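Long-range contact in extracellular ligand-binding receptor (Desulfohalobium retbaense DSM 5692, PDB 5ERE), which probably acts as a periplasmic solute-binding and tandem PAS-like sensor protein that recognises small molecules such as ketoleucine and takes part in signalling: residues Leu371-Asp385 / Gly451-Ile465. Residues are numbered along the deposited sequence; the frame is centred on the assembly and turned at random.
Sequences LFNENQYAYNCVTVD and GSVSVLTQPDFFGSI. With CYT (6-aminopyrimidin-2(1H)-one), chain C; ACY (acetic acid), chain D.
Strands 380-385 and 451-457 run antiparallel in the sheet of the PAS-like (Cache) sensor domain that binds cytosine. A classic beta bulge breaks their pairing: Tyr379 and Asn380 both face Leu456. Tyr379 N donates to Leu456 O at 2.7 Å, and Leu456 N donates to Asn380 O.

Asn380, Val382, Ser454 and Leu456 share the sheet face turned to the cytosine. One water donates to Asn380 OD1 and to Ser454 OG, and accepts from the cytosine N4 at 2.8 Å. Ser454 OG reaches this water because it stands opposite the backbone N (chi1 159°); it also bonds Asp437. Asn380 ND2 is held by Glu431, which binds the base directly. Leu456 CD2 packs 3.8 Å from the cytosine N4.

On the other face, Val455 CG2 lies 3.7 Å from Asn375 ND2 and also touches Leu371 and Cys381 SG. Val455 CG1 meets Ala378 CB. Helix 324-357 covers this side. Asn375 ND2 is shared between Leu371 O and Ser346.

Past the strands, Gln458 grips the turn twice. Its backbone N bonds Tyr377 O. Gln458 NE2, brought round by the bent side chain, reaches Ala378 O at 2.9 Å, from above the carbonyl plane. The Tyr377 ring lies against helix 461-470. Ile465 CD1 sits over one face of the Tyr377 ring, 4.1 Å from its centroid. Phe461 turns its edge to the Tyr377 ring in an offset edge-to-face pair, planes at 89°. Tyr377 OH bonds Arg468. Replacing Tyr377 by an alanine would probably open a gap beside Ile465 and Phe461 and leave Arg468 without its hydroxyl partner.

The water links the strand pair to the cytosine amino group, and Glu431 ties Asn380 to the base. Both water hydrogens are spent on Asn380 and Ser454, so it meets the ligand as an acceptor, which probably suits a donor such as the amino group.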
ATOM      1  N   LEU A 371     -28.477  16.714   1.794  1.00 34.96           N
ATOM      2  CA  LEU A 371     -28.210  15.423   1.106  1.00 41.40           C
ATOM      3  C   LEU A 371     -26.810  15.391   0.475  1.00 37.00           C
ATOM      4  O   LEU A 371     -26.061  14.413   0.582  1.00 33.92           O
ATOM      5  CB  LEU A 371     -29.273  15.178   0.034  1.00 39.88           C
ATOM      6  CG  LEU A 371     -29.114  13.867  -0.769  1.00 36.89           C
ATOM      7  CD1 LEU A 371     -29.245  12.643   0.119  1.00 35.59           C
ATOM      8  CD2 LEU A 371     -30.146  13.855  -1.843  1.00 33.84           C
ATOM      9  N   PHE A 372     -26.431  16.506  -0.128  1.00 33.66           N
ATOM     10  CA  PHE A 372     -25.111  16.630  -0.698  1.00 39.70           C
ATOM     11  C   PHE A 372     -24.004  16.549   0.378  1.00 33.24           C
ATOM     12  O   PHE A 372     -22.988  15.832   0.194  1.00 34.96           O
ATOM     13  CB  PHE A 372     -25.058  17.917  -1.518  1.00 30.27           C
ATOM     14  CG  PHE A 372     -23.736  18.160  -2.143  1.00 33.78           C
ATOM     15  CD1 PHE A 372     -23.336  17.427  -3.248  1.00 32.53           C
ATOM     16  CD2 PHE A 372     -22.880  19.121  -1.636  1.00 39.52           C
ATOM     17  CE1 PHE A 372     -22.105  17.605  -3.773  1.00 26.89           C
ATOM     18  CE2 PHE A 372     -21.635  19.337  -2.209  1.00 41.36           C
ATOM     19  CZ  PHE A 372     -21.244  18.594  -3.264  1.00 37.21           C
ATOM     20  N   ASN A 373     -24.194  17.210   1.519  1.00 37.52           N
ATOM     21  CA  ASN A 373     -23.220  17.117   2.604  1.00 33.53           C
ATOM     22  C   ASN A 373     -23.114  15.689   3.173  1.00 32.38           C
ATOM     23  O   ASN A 373     -22.059  15.295   3.662  1.00 35.45           O
ATOM     24  CB  ASN A 373     -23.582  18.081   3.751  1.00 39.07           C
ATOM     25  CG  ASN A 373     -23.122  19.495   3.512  1.00 37.74           C
ATOM     26  OD1 ASN A 373     -22.597  19.835   2.447  1.00 32.23           O
ATOM     27  ND2 ASN A 373     -23.345  20.348   4.495  1.00 35.57           N
ATOM     28  N   GLU A 374     -24.219  14.948   3.117  1.00 32.04           N
ATOM     29  CA  GLU A 374     -24.285  13.550   3.584  1.00 41.22           C
ATOM     30  C   GLU A 374     -23.607  12.573   2.628  1.00 36.77           C
ATOM     31  O   GLU A 374     -23.392  11.412   2.962  1.00 38.02           O
ATOM     32  CB  GLU A 374     -25.747  13.126   3.770  1.00 42.54           C
ATOM     33  CG  GLU A 374     -26.357  13.706   5.097  1.00 54.61           C
ATOM     34  CD  GLU A 374     -27.864  13.492   5.233  1.00 67.52           C
ATOM     35  OE1 GLU A 374     -28.571  13.317   4.207  1.00 60.92           O
ATOM     36  OE2 GLU A 374     -28.340  13.499   6.388  1.00 83.31           O
ATOM     37  N   ASN A 375     -23.267  13.047   1.439  1.00 30.90           N
ATOM     38  CA  ASN A 375     -22.695  12.162   0.407  1.00 32.42           C
ATOM     39  C   ASN A 375     -21.348  12.658  -0.075  1.00 38.10           C
ATOM     40  O   ASN A 375     -21.239  13.465  -0.994  1.00 40.60           O
ATOM     41  CB  ASN A 375     -23.696  12.015  -0.737  1.00 31.03           C
ATOM     42  CG  ASN A 375     -24.814  11.047  -0.379  1.00 40.97           C
ATOM     43  OD1 ASN A 375     -24.569   9.856  -0.298  1.00 47.62           O
ATOM     44  ND2 ASN A 375     -26.017  11.555  -0.088  1.00 38.39           N
ATOM     45  N   GLN A 376     -20.297  12.157   0.544  1.00 36.64           N
ATOM     46  CA  GLN A 376     -19.003  12.685   0.221  1.00 40.33           C
ATOM     47  C   GLN A 376     -18.570  12.321  -1.206  1.00 39.09           C
ATOM     48  O   GLN A 376     -17.692  12.978  -1.718  1.00 36.42           O
ATOM     49  CB  GLN A 376     -17.960  12.217   1.235  1.00 48.46           C
ATOM     50  CG  GLN A 376     -17.349  10.888   0.972  1.00 48.34           C
ATOM     51  CD  GLN A 376     -16.411  10.459   2.089  1.00 54.05           C
ATOM     52  OE1 GLN A 376     -16.835   9.875   3.084  1.00 62.78           O
ATOM     53  NE2 GLN A 376     -15.135  10.760   1.929  1.00 49.23           N
ATOM     54  N   TYR A 377     -19.187  11.314  -1.838  1.00 38.22           N
ATOM     55  CA  TYR A 377     -18.848  10.938  -3.240  1.00 36.20           C
ATOM     56  C   TYR A 377     -19.805  11.521  -4.267  1.00 35.19           C
ATOM     57  O   TYR A 377     -19.759  11.159  -5.448  1.00 33.75           O
ATOM     58  CB  TYR A 377     -18.794   9.393  -3.398  1.00 42.51           C
ATOM     59  CG  TYR A 377     -17.666   8.819  -2.590  1.00 37.33           C
ATOM     60  CD1 TYR A 377     -16.340   8.977  -3.004  1.00 37.43           C
ATOM     61  CD2 TYR A 377     -17.915   8.214  -1.355  1.00 38.72           C
ATOM     62  CE1 TYR A 377     -15.289   8.485  -2.247  1.00 39.83           C
ATOM     63  CE2 TYR A 377     -16.874   7.709  -0.591  1.00 41.71           C
ATOM     64  CZ  TYR A 377     -15.574   7.836  -1.039  1.00 40.65           C
ATOM     65  OH  TYR A 377     -14.563   7.345  -0.258  1.00 43.12           O
ATOM     66  N   ALA A 378     -20.649  12.458  -3.825  1.00 34.62           N
ATOM     67  CA  ALA A 378     -21.550  13.179  -4.729  1.00 37.71           C
ATOM     68  C   ALA A 378     -20.845  14.290  -5.486  1.00 33.21           C
ATOM     69  O   ALA A 378     -19.964  14.958  -4.979  1.00 34.43           O
ATOM     70  CB  ALA A 378     -22.730  13.765  -3.955  1.00 42.47           C
ATOM     71  N   TYR A 379     -21.297  14.472  -6.711  1.00 36.22           N
ATOM     72  CA  TYR A 379     -20.976  15.609  -7.515  1.00 39.32           C
ATOM     73  C   TYR A 379     -22.091  16.640  -7.350  1.00 37.05           C
ATOM     74  O   TYR A 379     -21.824  17.816  -7.168  1.00 41.53           O
ATOM     75  CB  TYR A 379     -20.838  15.181  -8.968  1.00 38.36           C
ATOM     76  CG  TYR A 379     -20.490  16.311  -9.882  1.00 33.78           C
ATOM     77  CD1 TYR A 379     -19.178  16.718 -10.026  1.00 32.72           C
ATOM     78  CD2 TYR A 379     -21.469  16.976 -10.595  1.00 37.30           C
ATOM     79  CE1 TYR A 379     -18.836  17.732 -10.887  1.00 41.41           C
ATOM     80  CE2 TYR A 379     -21.133  18.014 -11.462  1.00 38.87           C
ATOM     81  CZ  TYR A 379     -19.813  18.372 -11.605  1.00 40.92           C
ATOM     82  OH  TYR A 379     -19.475  19.395 -12.445  1.00 45.54           O
ATOM     83  N   ASN A 380     -23.346  16.187  -7.437  1.00 37.01           N
ATOM     84  CA  ASN A 380     -24.462  17.020  -6.997  1.00 37.79           C
ATOM     85  C   ASN A 380     -25.726  16.216  -6.734  1.00 41.43           C
ATOM     86  O   ASN A 380     -25.752  14.995  -6.896  1.00 35.56           O
ATOM     87  CB  ASN A 380     -24.749  18.160  -7.992  1.00 40.91           C
ATOM     88  CG  ASN A 380     -25.246  17.691  -9.359  1.00 44.85           C
ATOM     89  OD1 ASN A 380     -25.810  16.626  -9.514  1.00 43.09           O
ATOM     90  ND2 ASN A 380     -25.069  18.542 -10.354  1.00 41.35           N
ATOM     91  N   CYS A 381     -26.768  16.927  -6.330  1.00 37.14           N
ATOM     92  CA  CYS A 381     -28.067  16.354  -6.026  1.00 36.62           C
ATOM     93  C   CYS A 381     -29.153  17.163  -6.701  1.00 40.87           C
ATOM     94  O   CYS A 381     -29.127  18.400  -6.696  1.00 42.62           O
ATOM     95  CB  CYS A 381     -28.317  16.305  -4.501  1.00 34.17           C
ATOM     96  SG  CYS A 381     -27.065  15.454  -3.520  1.00 43.65           S
ATOM     97  N   VAL A 382     -30.115  16.464  -7.285  1.00 41.68           N
ATOM     98  CA  VAL A 382     -31.218  17.121  -7.951  1.00 34.71           C
ATOM     99  C   VAL A 382     -32.551  16.518  -7.588  1.00 38.61           C
ATOM    100  O   VAL A 382     -32.650  15.371  -7.096  1.00 38.63           O
ATOM    101  CB  VAL A 382     -31.076  17.077  -9.474  1.00 38.08           C
ATOM    102  CG1 VAL A 382     -29.789  17.727  -9.921  1.00 43.39           C
ATOM    103  CG2 VAL A 382     -31.156  15.632  -9.986  1.00 42.37           C
ATOM    104  N   THR A 383     -33.590  17.298  -7.847  1.00 41.58           N
ATOM    105  CA  THR A 383     -34.931  16.765  -7.918  1.00 45.56           C
ATOM    106  C   THR A 383     -35.363  16.878  -9.358  1.00 47.37           C
ATOM    107  O   THR A 383     -34.896  17.759 -10.082  1.00 40.22           O
ATOM    108  CB  THR A 383     -35.917  17.493  -6.989  1.00 44.62           C
ATOM    109  OG1 THR A 383     -35.898  18.899  -7.254  1.00 49.07           O
ATOM    110  CG2 THR A 383     -35.545  17.215  -5.554  1.00 44.79           C
ATOM    111  N   VAL A 384     -36.245  15.954  -9.738  1.00 44.36           N
ATOM    112  CA  VAL A 384     -36.700  15.725 -11.108  1.00 48.05           C
ATOM    113  C   VAL A 384     -38.212  15.490 -11.074  1.00 50.99           C
ATOM    114  O   VAL A 384     -38.675  14.592 -10.367  1.00 46.03           O
ATOM    115  CB  VAL A 384     -36.006  14.489 -11.742  1.00 54.03           C
ATOM    116  CG1 VAL A 384     -36.455  14.290 -13.191  1.00 54.54           C
ATOM    117  CG2 VAL A 384     -34.495  14.620 -11.665  1.00 49.95           C
ATOM    118  N   ASP A 385     -38.981  16.273 -11.826  1.00 54.53           N
ATOM    119  CA  ASP A 385     -40.445  16.167 -11.762  1.00 58.51           C
ATOM    120  C   ASP A 385     -41.027  15.004 -12.585  1.00 59.32           C
ATOM    121  O   ASP A 385     -40.307  14.270 -13.288  1.00 54.40           O
ATOM    122  CB  ASP A 385     -41.112  17.497 -12.190  1.00 56.78           C
ATOM    123  CG  ASP A 385     -40.905  17.851 -13.667  1.00 61.61           C
ATOM    124  OD1 ASP A 385     -40.635  16.959 -14.506  1.00 57.53           O
ATOM    125  OD2 ASP A 385     -41.037  19.056 -13.998  1.00 64.60           O
ATOM    126  N   GLY A 451     -42.248  12.669  -8.739  1.00 58.92           N
ATOM    127  CA  GLY A 451     -40.934  12.727  -9.355  1.00 49.20           C
ATOM    128  C   GLY A 451     -39.903  11.992  -8.542  1.00 46.05           C
ATOM    129  O   GLY A 451     -40.204  10.983  -7.895  1.00 40.21           O
ATOM    130  N   SER A 452     -38.681  12.505  -8.532  1.00 47.26           N
ATOM    131  CA  SER A 452     -37.592  11.741  -7.942  1.00 50.82           C
ATOM    132  C   SER A 452     -36.496  12.636  -7.418  1.00 42.12           C
ATOM    133  O   SER A 452     -36.367  13.785  -7.830  1.00 43.83           O
ATOM    134  CB  SER A 452     -37.005  10.762  -8.970  1.00 45.29           C
ATOM    135  OG  SER A 452     -36.521  11.468 -10.114  1.00 40.69           O
ATOM    136  N   VAL A 453     -35.697  12.067  -6.520  1.00 38.13           N
ATOM    137  CA  VAL A 453     -34.548  12.738  -5.966  1.00 43.30           C
ATOM    138  C   VAL A 453     -33.320  11.889  -6.233  1.00 38.18           C
ATOM    139  O   VAL A 453     -33.361  10.645  -6.144  1.00 42.68           O
ATOM    140  CB  VAL A 453     -34.758  13.035  -4.444  1.00 37.05           C
ATOM    141  CG1 VAL A 453     -34.988  11.758  -3.647  1.00 37.00           C
ATOM    142  CG2 VAL A 453     -33.590  13.816  -3.865  1.00 42.16           C
ATOM    143  N   SER A 454     -32.238  12.579  -6.602  1.00 41.88           N
ATOM    144  CA  SER A 454     -30.998  11.981  -7.144  1.00 44.24           C
ATOM    145  C   SER A 454     -29.687  12.365  -6.433  1.00 44.09           C
ATOM    146  O   SER A 454     -29.530  13.498  -5.962  1.00 39.99           O
ATOM    147  CB  SER A 454     -30.876  12.378  -8.610  1.00 43.15           C
ATOM    148  OG  SER A 454     -29.544  12.276  -9.101  1.00 45.81           O
ATOM    149  N   VAL A 455     -28.770  11.405  -6.317  1.00 37.19           N
ATOM    150  CA  VAL A 455     -27.351  11.697  -6.076  1.00 37.18           C
ATOM    151  C   VAL A 455     -26.610  11.229  -7.306  1.00 42.70           C
ATOM    152  O   VAL A 455     -26.715  10.071  -7.661  1.00 30.53           O
ATOM    153  CB  VAL A 455     -26.756  10.993  -4.833  1.00 40.27           C
ATOM    154  CG1 VAL A 455     -25.241  11.196  -4.752  1.00 34.21           C
ATOM    155  CG2 VAL A 455     -27.387  11.548  -3.549  1.00 54.22           C
ATOM    156  N   LEU A 456     -25.892  12.155  -7.937  1.00 33.83           N
ATOM    157  CA  LEU A 456     -24.973  11.847  -9.012  1.00 35.24           C
ATOM    158  C   LEU A 456     -23.549  11.751  -8.439  1.00 35.09           C
ATOM    159  O   LEU A 456     -23.066  12.663  -7.766  1.00 29.79           O
ATOM    160  CB  LEU A 456     -25.076  12.931 -10.106  1.00 31.71           C
ATOM    161  CG  LEU A 456     -23.956  12.969 -11.137  1.00 38.94           C
ATOM    162  CD1 LEU A 456     -23.933  11.710 -11.964  1.00 39.14           C
ATOM    163  CD2 LEU A 456     -24.101  14.214 -12.054  1.00 29.93           C
ATOM    164  N   THR A 457     -22.865  10.640  -8.691  1.00 26.55           N
ATOM    165  CA  THR A 457     -21.522  10.447  -8.123  1.00 32.03           C
ATOM    166  C   THR A 457     -20.455  11.235  -8.929  1.00 36.45           C
ATOM    167  O   THR A 457     -20.684  11.605 -10.057  1.00 36.18           O
ATOM    168  CB  THR A 457     -21.130   8.955  -8.070  1.00 33.93           C
ATOM    169  OG1 THR A 457     -21.228   8.411  -9.382  1.00 35.07           O
ATOM    170  CG2 THR A 457     -22.048   8.170  -7.144  1.00 44.63           C
ATOM    171  N   GLN A 458     -19.312  11.485  -8.301  1.00 34.06           N
ATOM    172  CA  GLN A 458     -18.149  12.142  -8.899  1.00 32.95           C
ATOM    173  C   GLN A 458     -17.648  11.390 -10.128  1.00 32.26           C
ATOM    174  O   GLN A 458     -17.852  10.196 -10.183  1.00 32.71           O
ATOM    175  CB  GLN A 458     -17.014  12.190  -7.884  1.00 35.99           C
ATOM    176  CG  GLN A 458     -17.227  13.133  -6.689  1.00 41.96           C
ATOM    177  CD  GLN A 458     -16.803  14.569  -6.983  1.00 53.34           C
ATOM    178  OE1 GLN A 458     -15.881  14.805  -7.769  1.00 55.88           O
ATOM    179  NE2 GLN A 458     -17.466  15.539  -6.341  1.00 57.25           N
ATOM    180  N   PRO A 459     -16.988  12.088 -11.077  1.00 35.35           N
ATOM    181  CA  PRO A 459     -16.398  11.446 -12.260  1.00 37.99           C
ATOM    182  C   PRO A 459     -15.380  10.382 -11.888  1.00 37.63           C
ATOM    183  O   PRO A 459     -15.281   9.409 -12.608  1.00 41.18           O
ATOM    184  CB  PRO A 459     -15.699  12.594 -13.010  1.00 38.45           C
ATOM    185  CG  PRO A 459     -16.174  13.838 -12.447  1.00 38.98           C
ATOM    186  CD  PRO A 459     -16.758  13.552 -11.071  1.00 37.15           C
ATOM    187  N   ASP A 460     -14.640  10.556 -10.798  1.00 33.04           N
ATOM    188  CA  ASP A 460     -13.610   9.593 -10.415  1.00 31.75           C
ATOM    189  C   ASP A 460     -14.050   8.735  -9.222  1.00 37.11           C
ATOM    190  O   ASP A 460     -13.230   8.363  -8.390  1.00 37.10           O
ATOM    191  CB  ASP A 460     -12.308  10.297 -10.065  1.00 35.23           C
ATOM    192  CG  ASP A 460     -12.438  11.162  -8.835  1.00 44.51           C
ATOM    193  OD1 ASP A 460     -13.597  11.533  -8.525  1.00 47.05           O
ATOM    194  OD2 ASP A 460     -11.403  11.421  -8.167  1.00 48.18           O
ATOM    195  N   PHE A 461     -15.348   8.446  -9.155  1.00 36.23           N
ATOM    196  CA  PHE A 461     -15.944   7.707  -8.039  1.00 36.83           C
ATOM    197  C   PHE A 461     -15.202   6.379  -7.781  1.00 37.97           C
ATOM    198  O   PHE A 461     -14.655   6.129  -6.706  1.00 34.92           O
ATOM    199  CB  PHE A 461     -17.443   7.455  -8.339  1.00 34.03           C
ATOM    200  CG  PHE A 461     -18.113   6.518  -7.356  1.00 35.72           C
ATOM    201  CD1 PHE A 461     -18.470   6.965  -6.069  1.00 31.38           C
ATOM    202  CD2 PHE A 461     -18.383   5.222  -7.701  1.00 37.06           C
ATOM    203  CE1 PHE A 461     -19.064   6.113  -5.169  1.00 39.60           C
ATOM    204  CE2 PHE A 461     -18.986   4.356  -6.788  1.00 38.89           C
ATOM    205  CZ  PHE A 461     -19.326   4.798  -5.539  1.00 38.59           C
ATOM    206  N   PHE A 462     -15.177   5.501  -8.767  1.00 32.03           N
ATOM    207  CA  PHE A 462     -14.558   4.220  -8.531  1.00 31.73           C
ATOM    208  C   PHE A 462     -13.067   4.321  -8.291  1.00 32.01           C
ATOM    209  O   PHE A 462     -12.554   3.725  -7.358  1.00 32.80           O
ATOM    210  CB  PHE A 462     -14.834   3.284  -9.703  1.00 36.61           C
ATOM    211  CG  PHE A 462     -16.227   2.741  -9.731  1.00 34.82           C
ATOM    212  CD1 PHE A 462     -16.669   1.882  -8.740  1.00 38.77           C
ATOM    213  CD2 PHE A 462     -17.095   3.074 -10.760  1.00 35.51           C
ATOM    214  CE1 PHE A 462     -17.956   1.373  -8.763  1.00 40.66           C
ATOM    215  CE2 PHE A 462     -18.384   2.581 -10.791  1.00 35.94           C
ATOM    216  CZ  PHE A 462     -18.813   1.722  -9.789  1.00 38.11           C
ATOM    217  N   GLY A 463     -12.369   5.070  -9.138  1.00 33.75           N
ATOM    218  CA  GLY A 463     -10.940   5.266  -8.997  1.00 35.75           C
ATOM    219  C   GLY A 463     -10.520   5.778  -7.637  1.00 38.67           C
ATOM    220  O   GLY A 463      -9.531   5.314  -7.076  1.00 37.30           O
ATOM    221  N   SER A 464     -11.257   6.751  -7.106  1.00 33.21           N
ATOM    222  CA  SER A 464     -10.888   7.340  -5.840  1.00 38.17           C
ATOM    223  C   SER A 464     -10.960   6.267  -4.726  1.00 33.89           C
ATOM    224  O   SER A 464     -10.154   6.256  -3.802  1.00 46.30           O
ATOM    225  CB  SER A 464     -11.796   8.532  -5.522  1.00 40.21           C
ATOM    226  OG  SER A 464     -13.153   8.161  -5.275  1.00 39.80           O
ATOM    227  N   ILE A 465     -11.865   5.323  -4.865  1.00 36.21           N
ATOM    228  CA  ILE A 465     -12.002   4.277  -3.835  1.00 33.11           C
ATOM    229  C   ILE A 465     -10.978   3.177  -4.110  1.00 38.15           C
ATOM    230  O   ILE A 465     -10.176   2.813  -3.248  1.00 38.34           O
ATOM    231  CB  ILE A 465     -13.443   3.767  -3.803  1.00 37.12           C
ATOM    232  CG1 ILE A 465     -14.336   4.875  -3.248  1.00 41.18           C
ATOM    233  CG2 ILE A 465     -13.583   2.457  -2.948  1.00 45.37           C
ATOM    234  CD1 ILE A 465     -15.754   4.860  -3.725  1.00 43.12           C
TER
HETATM  235  N3  CYT C 602     -27.743  14.588 -14.005  1.00 38.76           N
HETATM  236  C4  CYT C 602     -28.192  14.418 -12.762  1.00 48.02           C
HETATM  237  N1  CYT C 602     -29.122  12.789 -14.738  1.00 36.99           N
HETATM  238  C2  CYT C 602     -28.185  13.792 -15.022  1.00 40.44           C
HETATM  239  O2  CYT C 602     -27.749  13.913 -16.189  1.00 35.81           O
HETATM  240  N4  CYT C 602     -27.717  15.257 -11.799  1.00 39.66           N
HETATM  241  C5  CYT C 602     -29.153  13.395 -12.448  1.00 45.24           C
HETATM  242  C6  CYT C 602     -29.587  12.613 -13.451  1.00 42.06           C
HETATM  243  C   ACY D 603     -14.582   6.311 -12.131  1.00 44.16           C
HETATM  244  O   ACY D 603     -13.480   6.352 -11.504  1.00 34.42           O
HETATM  245  OXT ACY D 603     -15.700   6.148 -11.589  1.00 44.65           O
HETATM  246  CH3 ACY D 603     -14.583   6.463 -13.642  1.00 44.89           C
HETATM  247  O   HOH W   1     -28.003  14.587  -9.069  1.00 36.93           O